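Local coordinates for cobalamin biosynthesis protein CobN (Mycobacterium tuberculosis, PDB 7C6O) that probably serves as the large catalytic subunit of cobaltochelatase, the enzyme that inserts cobalt into the corrin ring during cobalamin biosynthesis, at residues Q295-L303 against P565-A573; I321-K329 against Y339-V349. All coordinates share one frame; numbering follows the deposited sequence.

Interaction 1 of 2, residues Q295-L303 against P565-A573; sequences QWCANDDGL and PGKTLGMSA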
loop_
_atom_site.group_PDB
_atom_site.type_symbol
_atom_site.label_atom_id
_atom_site.label_comp_id
_atom_site.label_asym_id
_atom_site.label_seq_id
_atom_site.Cartn_x
_atom_site.Cartn_y
_atom_site.Cartn_z
ATOM N N GLN A 295 -17.182 15.893 -10.541
ATOM C CA GLN A 295 -15.942 16.043 -9.783
ATOM C C GLN A 295 -15.035 14.833 -9.956
ATOM O O GLN A 295 -13.806 14.970 -9.935
ATOM C CB GLN A 295 -16.244 16.264 -8.301
ATOM C CG GLN A 295 -16.947 17.576 -7.993
ATOM C CD GLN A 295 -17.219 17.755 -6.511
ATOM O OE1 GLN A 295 -16.693 17.016 -5.677
ATOM N NE2 GLN A 295 -18.048 18.738 -6.176
ATOM N N TRP A 296 -15.620 13.646 -10.119
ATOM C CA TRP A 296 -14.826 12.449 -10.376
ATOM C C TRP A 296 -14.136 12.527 -11.732
ATOM O O TRP A 296 -12.954 12.184 -11.854
ATOM C CB TRP A 296 -15.723 11.214 -10.288
ATOM C CG TRP A 296 -15.061 9.910 -10.636
ATOM C CD1 TRP A 296 -14.166 9.210 -9.876
ATOM C CD2 TRP A 296 -15.278 9.131 -11.819
ATOM N NE1 TRP A 296 -13.803 8.049 -10.521
ATOM C CE2 TRP A 296 -14.473 7.977 -11.715
ATOM C CE3 TRP A 296 -16.072 9.299 -12.960
ATOM C CZ2 TRP A 296 -14.442 6.997 -12.705
ATOM C CZ3 TRP A 296 -16.036 8.326 -13.945
ATOM C CH2 TRP A 296 -15.227 7.189 -13.811
ATOM N N CYS A 297 -14.852 12.984 -12.761
ATOM C CA CYS A 297 -14.249 13.109 -14.084
ATOM C C CYS A 297 -13.180 14.192 -14.123
ATOM O O CYS A 297 -12.205 14.070 -14.874
ATOM C CB CYS A 297 -15.324 13.412 -15.128
ATOM S SG CYS A 297 -16.429 12.038 -15.483
ATOM N N ALA A 298 -13.336 15.245 -13.320
ATOM C CA ALA A 298 -12.479 16.419 -13.446
ATOM C C ALA A 298 -11.090 16.208 -12.855
ATOM O O ALA A 298 -10.115 16.760 -13.376
ATOM C CB ALA A 298 -13.145 17.624 -12.780
ATOM N N ASN A 299 -10.973 15.431 -11.783
ATOM C CA ASN A 299 -9.735 15.332 -11.024
ATOM C C ASN A 299 -9.105 13.953 -11.170
ATOM O O ASN A 299 -9.753 12.986 -11.582
ATOM C CB ASN A 299 -9.985 15.620 -9.538
ATOM C CG ASN A 299 -10.796 16.879 -9.319
ATOM O OD1 ASN A 299 -11.779 16.876 -8.579
ATOM N ND2 ASN A 299 -10.395 17.963 -9.971
ATOM N N ASP A 300 -7.815 13.877 -10.827
ATOM C CA ASP A 300 -7.169 12.590 -10.600
ATOM C C ASP A 300 -7.390 12.084 -9.183
ATOM O O ASP A 300 -7.050 10.934 -8.890
ATOM C CB ASP A 300 -5.666 12.675 -10.880
ATOM C CG ASP A 300 -5.354 12.867 -12.352
ATOM O OD1 ASP A 300 -4.828 13.940 -12.715
ATOM O OD2 ASP A 300 -5.646 11.949 -13.149
ATOM N N ASP A 301 -7.945 12.919 -8.308
ATOM C CA ASP A 301 -8.309 12.544 -6.944
ATOM C C ASP A 301 -9.671 11.866 -7.009
ATOM O O ASP A 301 -10.714 12.500 -6.841
ATOM C CB ASP A 301 -8.327 13.778 -6.050
ATOM C CG ASP A 301 -8.456 13.438 -4.585
ATOM O OD1 ASP A 301 -8.357 12.243 -4.232
ATOM O OD2 ASP A 301 -8.654 14.375 -3.785
ATOM N N GLY A 302 -9.658 10.552 -7.244
ATOM C CA GLY A 302 -10.874 9.864 -7.648
ATOM C C GLY A 302 -11.934 9.795 -6.563
ATOM O O GLY A 302 -13.120 10.014 -6.829
ATOM N N LEU A 303 -11.533 9.479 -5.336
ATOM C CA LEU A 303 -12.468 9.302 -4.235
ATOM C C LEU A 303 -12.221 10.344 -3.156
ATOM O O LEU A 303 -11.082 10.751 -2.906
ATOM C CB LEU A 303 -12.355 7.897 -3.617
ATOM C CG LEU A 303 -13.268 6.793 -4.155
ATOM C CD1 LEU A 303 -13.017 6.553 -5.639
ATOM C CD2 LEU A 303 -13.063 5.509 -3.353
ATOM N N PRO A 565 -0.184 6.129 -15.169
ATOM C CA PRO A 565 -0.914 7.363 -14.864
ATOM C C PRO A 565 -2.421 7.160 -14.924
ATOM O O PRO A 565 -2.942 6.391 -15.736
ATOM C CB PRO A 565 -0.436 8.339 -15.947
ATOM C CG PRO A 565 0.907 7.826 -16.338
ATOM C CD PRO A 565 0.805 6.326 -16.243
ATOM N N GLY A 566 -3.110 7.866 -14.042
ATOM C CA GLY A 566 -4.548 7.753 -13.921
ATOM C C GLY A 566 -4.977 8.297 -12.571
ATOM O O GLY A 566 -4.186 8.895 -11.843
ATOM N N LYS A 567 -6.248 8.069 -12.252
ATOM C CA LYS A 567 -6.757 8.516 -10.964
ATOM C C LYS A 567 -6.103 7.736 -9.823
ATOM O O LYS A 567 -5.586 6.627 -10.003
ATOM C CB LYS A 567 -8.277 8.366 -10.900
ATOM C CG LYS A 567 -9.014 9.153 -11.975
ATOM C CD LYS A 567 -10.518 9.140 -11.750
ATOM C CE LYS A 567 -11.254 9.715 -12.951
ATOM N NZ LYS A 567 -10.751 11.068 -13.331
ATOM N N THR A 568 -6.126 8.348 -8.634
ATOM C CA THR A 568 -5.600 7.707 -7.430
ATOM C C THR A 568 -6.221 6.331 -7.222
ATOM O O THR A 568 -5.517 5.337 -7.000
ATOM C CB THR A 568 -5.875 8.596 -6.218
ATOM O OG1 THR A 568 -7.283 8.866 -6.146
ATOM C CG2 THR A 568 -5.126 9.914 -6.335
ATOM N N LEU A 569 -7.546 6.266 -7.274
ATOM C CA LEU A 569 -8.303 5.022 -7.244
ATOM C C LEU A 569 -9.712 5.355 -7.720
ATOM O O LEU A 569 -10.041 6.517 -7.974
ATOM C CB LEU A 569 -8.292 4.370 -5.855
ATOM C CG LEU A 569 -9.103 4.961 -4.700
ATOM C CD1 LEU A 569 -9.068 4.014 -3.507
ATOM C CD2 LEU A 569 -8.589 6.330 -4.300
ATOM N N GLY A 570 -10.544 4.327 -7.846
ATOM C CA GLY A 570 -11.808 4.504 -8.533
ATOM C C GLY A 570 -11.576 4.720 -10.016
ATOM O O GLY A 570 -11.934 5.768 -10.565
ATOM N N MET A 571 -10.976 3.725 -10.672
ATOM C CA MET A 571 -10.454 3.907 -12.019
ATOM C C MET A 571 -11.568 4.242 -13.006
ATOM O O MET A 571 -12.699 3.759 -12.894
ATOM C CB MET A 571 -9.711 2.652 -12.478
ATOM C CG MET A 571 -8.741 2.080 -11.444
ATOM S SD MET A 571 -7.671 3.312 -10.668
ATOM C CE MET A 571 -6.656 3.825 -12.048
ATOM N N SER A 572 -11.231 5.085 -13.979
ATOM C CA SER A 572 -12.124 5.485 -15.056
ATOM C C SER A 572 -11.712 4.804 -16.353
ATOM O O SER A 572 -10.681 4.128 -16.435
ATOM C CB SER A 572 -12.112 7.006 -15.246
ATOM O OG SER A 572 -10.904 7.435 -15.851
ATOM N N ALA A 573 -12.533 5.007 -17.387
ATOM C CA ALA A 573 -12.222 4.457 -18.699
ATOM C C ALA A 573 -11.017 5.135 -19.340
ATOM O O ALA A 573 -10.420 4.569 -20.264
ATOM C CB ALA A 573 -13.440 4.572 -19.620
HETATM O O HOH W 1 -8.201 11.396 -14.536
HETATM O O HOH W 2 -8.656 9.753 -4.194
#
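Trp296 and Lys567 lead a buried contact, mostly polar, between the end of helix 293-298 with the turn after it and the loop joining strand 551-555 to helix 576-581. The lysine crosses the indole at about a right angle, with its CE over one face, 4.0 Å from the centroid of the five-membered ring, a CH-pi contact. A bend at the last torsion (chi4 -53°) then carries NZ to the end of the helix, where it donates to Trp296 O at 2.9 Å and to Asn299 O at 2.8 Å. A water accepts from NZ and donates to Asp300 OD2, so the amine is gripped three times and linked indirectly to a carboxylate. At the rim of the indole, Trp296 NE1 donates to Gly570 O (2.9 Å), which lies in the ring plane. Further along, Thr568 clasps the turn twice: its N donates to Asp300 O (2.8 Å), nearly straight at 165°, and its OG1 accepts from Gly302 N at 3.1 Å. Asp301 centres an inverse gamma turn here. Leu569 O, buried by the contact, finds no polar partner; Gly302 CA approaches it to 3.5 Å. Around this patch, Leu303 and Leu569 both rest on Val308 and Val312 of helix 305-313, while Trp296 packs against Leu289 of strand 283-289 and Arg345 of helix 343-361.

Interaction 2 of 2, residues I321-K329 against Y339-V349; sequences IITVPFSFK and YVADPERCARV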
loop_
_atom_site.group_PDB
_atom_site.type_symbol
_atom_site.label_atom_id
_atom_site.label_comp_id
_atom_site.label_asym_id
_atom_site.label_seq_id
_atom_site.Cartn_x
_atom_site.Cartn_y
_atom_site.Cartn_z
ATOM N N ILE A 321 -12.759 -7.675 -3.304
ATOM C CA ILE A 321 -12.038 -7.178 -4.471
ATOM C C ILE A 321 -12.499 -5.756 -4.763
ATOM O O ILE A 321 -13.700 -5.499 -4.911
ATOM C CB ILE A 321 -12.273 -8.095 -5.681
ATOM C CG1 ILE A 321 -11.878 -9.536 -5.351
ATOM C CG2 ILE A 321 -11.520 -7.589 -6.897
ATOM C CD1 ILE A 321 -12.237 -10.526 -6.440
ATOM N N ILE A 322 -11.551 -4.830 -4.851
ATOM C CA ILE A 322 -11.857 -3.424 -5.104
ATOM C C ILE A 322 -11.955 -3.211 -6.611
ATOM O O ILE A 322 -11.000 -3.485 -7.346
ATOM C CB ILE A 322 -10.788 -2.508 -4.485
ATOM C CG1 ILE A 322 -10.611 -2.813 -2.993
ATOM C CG2 ILE A 322 -11.136 -1.045 -4.714
ATOM C CD1 ILE A 322 -11.870 -2.640 -2.178
ATOM N N THR A 323 -13.093 -2.721 -7.080
ATOM C CA THR A 323 -13.304 -2.471 -8.506
ATOM C C THR A 323 -13.369 -0.961 -8.749
ATOM O O THR A 323 -12.425 -0.259 -8.365
ATOM C CB THR A 323 -14.528 -3.235 -9.005
ATOM O OG1 THR A 323 -15.731 -2.598 -8.547
ATOM C CG2 THR A 323 -14.495 -4.684 -8.521
ATOM N N VAL A 324 -14.402 -0.449 -9.410
ATOM C CA VAL A 324 -14.428 0.932 -9.890
ATOM C C VAL A 324 -15.766 1.564 -9.516
ATOM O O VAL A 324 -16.687 0.846 -9.099
ATOM C CB VAL A 324 -14.182 0.985 -11.410
ATOM C CG1 VAL A 324 -12.859 0.314 -11.768
ATOM C CG2 VAL A 324 -15.337 0.346 -12.170
ATOM N N PRO A 325 -15.933 2.886 -9.642
ATOM C CA PRO A 325 -17.234 3.495 -9.316
ATOM C C PRO A 325 -18.211 3.361 -10.475
ATOM O O PRO A 325 -17.916 3.770 -11.599
ATOM C CB PRO A 325 -16.890 4.968 -9.056
ATOM C CG PRO A 325 -15.382 5.055 -9.077
ATOM C CD PRO A 325 -14.922 3.916 -9.922
ATOM N N PHE A 326 -19.384 2.783 -10.201
ATOM C CA PHE A 326 -20.420 2.673 -11.218
ATOM C C PHE A 326 -21.614 3.586 -10.970
ATOM O O PHE A 326 -22.508 3.648 -11.820
ATOM C CB PHE A 326 -20.908 1.221 -11.343
ATOM C CG PHE A 326 -21.781 0.765 -10.207
ATOM C CD1 PHE A 326 -21.223 0.291 -9.033
ATOM C CD2 PHE A 326 -23.164 0.790 -10.325
ATOM C CE1 PHE A 326 -22.023 -0.138 -7.991
ATOM C CE2 PHE A 326 -23.971 0.362 -9.286
ATOM C CZ PHE A 326 -23.402 -0.102 -8.118
ATOM N N SER A 327 -21.660 4.288 -9.838
ATOM C CA SER A 327 -22.721 5.256 -9.588
ATOM C C SER A 327 -22.161 6.385 -8.737
ATOM O O SER A 327 -21.139 6.233 -8.062
ATOM C CB SER A 327 -23.939 4.617 -8.908
ATOM O OG SER A 327 -23.666 4.291 -7.559
ATOM N N PHE A 328 -22.841 7.529 -8.785
ATOM C CA PHE A 328 -22.344 8.756 -8.179
ATOM C C PHE A 328 -23.495 9.515 -7.539
ATOM O O PHE A 328 -24.600 9.568 -8.086
ATOM C CB PHE A 328 -21.636 9.638 -9.219
ATOM C CG PHE A 328 -20.499 8.942 -9.919
ATOM C CD1 PHE A 328 -19.199 9.068 -9.456
ATOM C CD2 PHE A 328 -20.736 8.143 -11.027
ATOM C CE1 PHE A 328 -18.156 8.417 -10.092
ATOM C CE2 PHE A 328 -19.698 7.486 -11.663
ATOM C CZ PHE A 328 -18.408 7.625 -11.196
ATOM N N LYS A 329 -23.218 10.102 -6.379
ATOM C CA LYS A 329 -24.228 10.796 -5.592
ATOM C C LYS A 329 -24.543 12.143 -6.229
ATOM O O LYS A 329 -23.643 12.963 -6.440
ATOM C CB LYS A 329 -23.729 10.963 -4.157
ATOM C CG LYS A 329 -24.555 11.869 -3.264
ATOM C CD LYS A 329 -24.119 11.702 -1.811
ATOM C CE LYS A 329 -24.762 12.724 -0.892
ATOM N NZ LYS A 329 -24.255 14.102 -1.140
ATOM N N TYR A 339 -28.617 8.304 -6.481
ATOM C CA TYR A 339 -27.411 7.718 -7.051
ATOM C C TYR A 339 -27.659 7.416 -8.523
ATOM O O TYR A 339 -28.562 6.644 -8.861
ATOM C CB TYR A 339 -26.996 6.462 -6.285
ATOM C CG TYR A 339 -26.310 6.780 -4.974
ATOM C CD1 TYR A 339 -27.038 6.919 -3.798
ATOM C CD2 TYR A 339 -24.932 6.961 -4.917
ATOM C CE1 TYR A 339 -26.413 7.217 -2.602
ATOM C CE2 TYR A 339 -24.298 7.259 -3.725
ATOM C CZ TYR A 339 -25.043 7.387 -2.571
ATOM O OH TYR A 339 -24.414 7.684 -1.382
ATOM N N VAL A 340 -26.866 8.039 -9.389
ATOM C CA VAL A 340 -27.026 7.946 -10.835
ATOM C C VAL A 340 -25.881 7.108 -11.386
ATOM O O VAL A 340 -24.710 7.370 -11.085
ATOM C CB VAL A 340 -27.062 9.341 -11.479
ATOM C CG1 VAL A 340 -27.269 9.231 -12.973
ATOM C CG2 VAL A 340 -28.157 10.185 -10.844
ATOM N N ALA A 341 -26.214 6.110 -12.198
ATOM C CA ALA A 341 -25.233 5.133 -12.643
ATOM C C ALA A 341 -24.562 5.550 -13.946
ATOM O O ALA A 341 -25.161 6.211 -14.800
ATOM C CB ALA A 341 -25.884 3.761 -12.818
ATOM N N ASP A 342 -23.296 5.144 -14.081
ATOM C CA ASP A 342 -22.513 5.308 -15.296
ATOM C C ASP A 342 -22.555 3.990 -16.053
ATOM O O ASP A 342 -21.944 3.010 -15.599
ATOM C CB ASP A 342 -21.069 5.685 -14.945
ATOM C CG ASP A 342 -20.188 5.931 -16.169
ATOM O OD1 ASP A 342 -20.268 5.171 -17.155
ATOM O OD2 ASP A 342 -19.391 6.891 -16.128
ATOM N N PRO A 343 -23.249 3.909 -17.194
ATOM C CA PRO A 343 -23.404 2.604 -17.862
ATOM C C PRO A 343 -22.087 1.971 -18.279
ATOM O O PRO A 343 -21.948 0.743 -18.218
ATOM C CB PRO A 343 -24.283 2.938 -19.076
ATOM C CG PRO A 343 -24.979 4.212 -18.710
ATOM C CD PRO A 343 -24.003 4.976 -17.873
ATOM N N GLU A 344 -21.115 2.776 -18.707
ATOM C CA GLU A 344 -19.825 2.216 -19.098
ATOM C C GLU A 344 -19.104 1.610 -17.900
ATOM O O GLU A 344 -18.552 0.507 -17.995
ATOM C CB GLU A 344 -18.970 3.292 -19.771
ATOM C CG GLU A 344 -17.680 2.773 -20.393
ATOM C CD GLU A 344 -16.558 2.626 -19.381
ATOM O OE1 GLU A 344 -16.545 3.389 -18.390
ATOM O OE2 GLU A 344 -15.696 1.743 -19.573
ATOM N N ARG A 345 -19.103 2.309 -16.761
ATOM C CA ARG A 345 -18.497 1.744 -15.559
ATOM C C ARG A 345 -19.302 0.565 -15.025
ATOM O O ARG A 345 -18.729 -0.348 -14.419
ATOM C CB ARG A 345 -18.346 2.821 -14.485
ATOM C CG ARG A 345 -17.299 3.892 -14.794
ATOM C CD ARG A 345 -15.870 3.350 -14.694
ATOM N NE ARG A 345 -15.423 2.713 -15.932
ATOM C CZ ARG A 345 -14.267 2.071 -16.069
ATOM N NH1 ARG A 345 -13.435 1.969 -15.040
ATOM N NH2 ARG A 345 -13.943 1.523 -17.234
ATOM N N CYS A 346 -20.622 0.569 -15.231
ATOM C CA CYS A 346 -21.420 -0.608 -14.903
ATOM C C CYS A 346 -20.926 -1.827 -15.667
ATOM O O CYS A 346 -20.880 -2.937 -15.122
ATOM C CB CYS A 346 -22.897 -0.355 -15.212
ATOM S SG CYS A 346 -23.760 0.670 -14.003
ATOM N N ALA A 347 -20.541 -1.636 -16.931
ATOM C CA ALA A 347 -20.034 -2.744 -17.733
ATOM C C ALA A 347 -18.718 -3.275 -17.178
ATOM O O ALA A 347 -18.474 -4.488 -17.201
ATOM C CB ALA A 347 -19.868 -2.302 -19.187
ATOM N N ARG A 348 -17.859 -2.387 -16.677
ATOM C CA ARG A 348 -16.596 -2.833 -16.094
ATOM C C ARG A 348 -16.835 -3.633 -14.820
ATOM O O ARG A 348 -16.230 -4.692 -14.620
ATOM C CB ARG A 348 -15.688 -1.634 -15.818
ATOM C CG ARG A 348 -14.415 -1.982 -15.054
ATOM C CD ARG A 348 -13.414 -2.752 -15.915
ATOM N NE ARG A 348 -12.837 -1.920 -16.969
ATOM C CZ ARG A 348 -13.039 -2.103 -18.271
ATOM N NH1 ARG A 348 -13.800 -3.103 -18.696
ATOM N NH2 ARG A 348 -12.472 -1.288 -19.151
ATOM N N VAL A 349 -17.714 -3.143 -13.941
ATOM C CA VAL A 349 -18.029 -3.881 -12.719
ATOM C C VAL A 349 -18.696 -5.207 -13.060
ATOM O O VAL A 349 -18.331 -6.262 -12.527
ATOM C CB VAL A 349 -18.912 -3.034 -11.785
ATOM C CG1 VAL A 349 -19.310 -3.850 -10.561
ATOM C CG2 VAL A 349 -18.187 -1.766 -11.367
#
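Phe326, Ser327 and Phe328 meet the returning chain in a beta hairpin whose second strand, 337-341, is an edge of the mixed sheet and runs straight into helix 343-361. The antiparallel pairing is short: Phe328 and Val340 form a hydrogen-bonded pair, with Phe328 N to Val340 O and Val340 N to Phe328 O both 3.0 Å, flanked by the non-hydrogen-bonded pairs Ser327-Ala341 and Lys329-Tyr339. Asp342 N extends the ladder by donating to Phe326 O (2.8 Å).

The tight part lies where the helix packs against residues 323-326. Arg345 CB comes to 3.1 Å from Pro325 O, a buried oxygen with no polar partner in the model. Val324 CG2 meets Val349 CG2 at 3.6 Å, the two side chains passing antiparallel to one another, and Val324 CG2 also touches Arg348 CG. Cys346 SG comes obliquely to the Phe326 ring, 3.7 Å from CD2. With CG set between its backbone N and carbonyl carbon (chi1 74°), the phenylalanine ring heads away from the helix segment, toward Leu211 of helix 206-217. On the opposite side of the strand, the edge of the Phe328 ring meets Asp342 CB, and the carboxylate beyond pairs with Arg293.

Toward the hairpin turn the contact is looser. Lys329 and Tyr339 are partly exposed; the lysine's CB lies 3.8 Å from Tyr339 CE2 and its CD passes near the hydroxyl, while the amine leads away. Val340 is exposed.

Asp342 is the N-cap of the helix, its OD1 accepting from Arg345 N. Arg345 also holds Glu344 side-on through NE and NH2, while its NH1 pairs with Asp578; NH2 reaches the syn lone pair of Glu344 OE2 at 2.9 Å, almost straight at 177°.

In the fold
Both contacts are largely buried, their centres 13 Å apart, and they share a seam. In interaction 1 a helix end and its following turn are tied to a sequence-distant loop by a lysine, an indole N-H, a threonine hydroxyl and backbone groups; interaction 2 joins neighbours in the chain through a strand ladder and apolar side chains, and its hairpin end, from Lys329 and Tyr339 to Val340, thins toward the surface. Strand 283-289 lies beside both, and helix 343-361, part of interaction 2, also touches Trp296 and Ala573. At the seam Met571 O accepts a probable hydrogen bond from Arg345 NH1 (2.9 Å), Trp296 CE3 packs on Phe328 CZ, and Gly570 lies against Pro325.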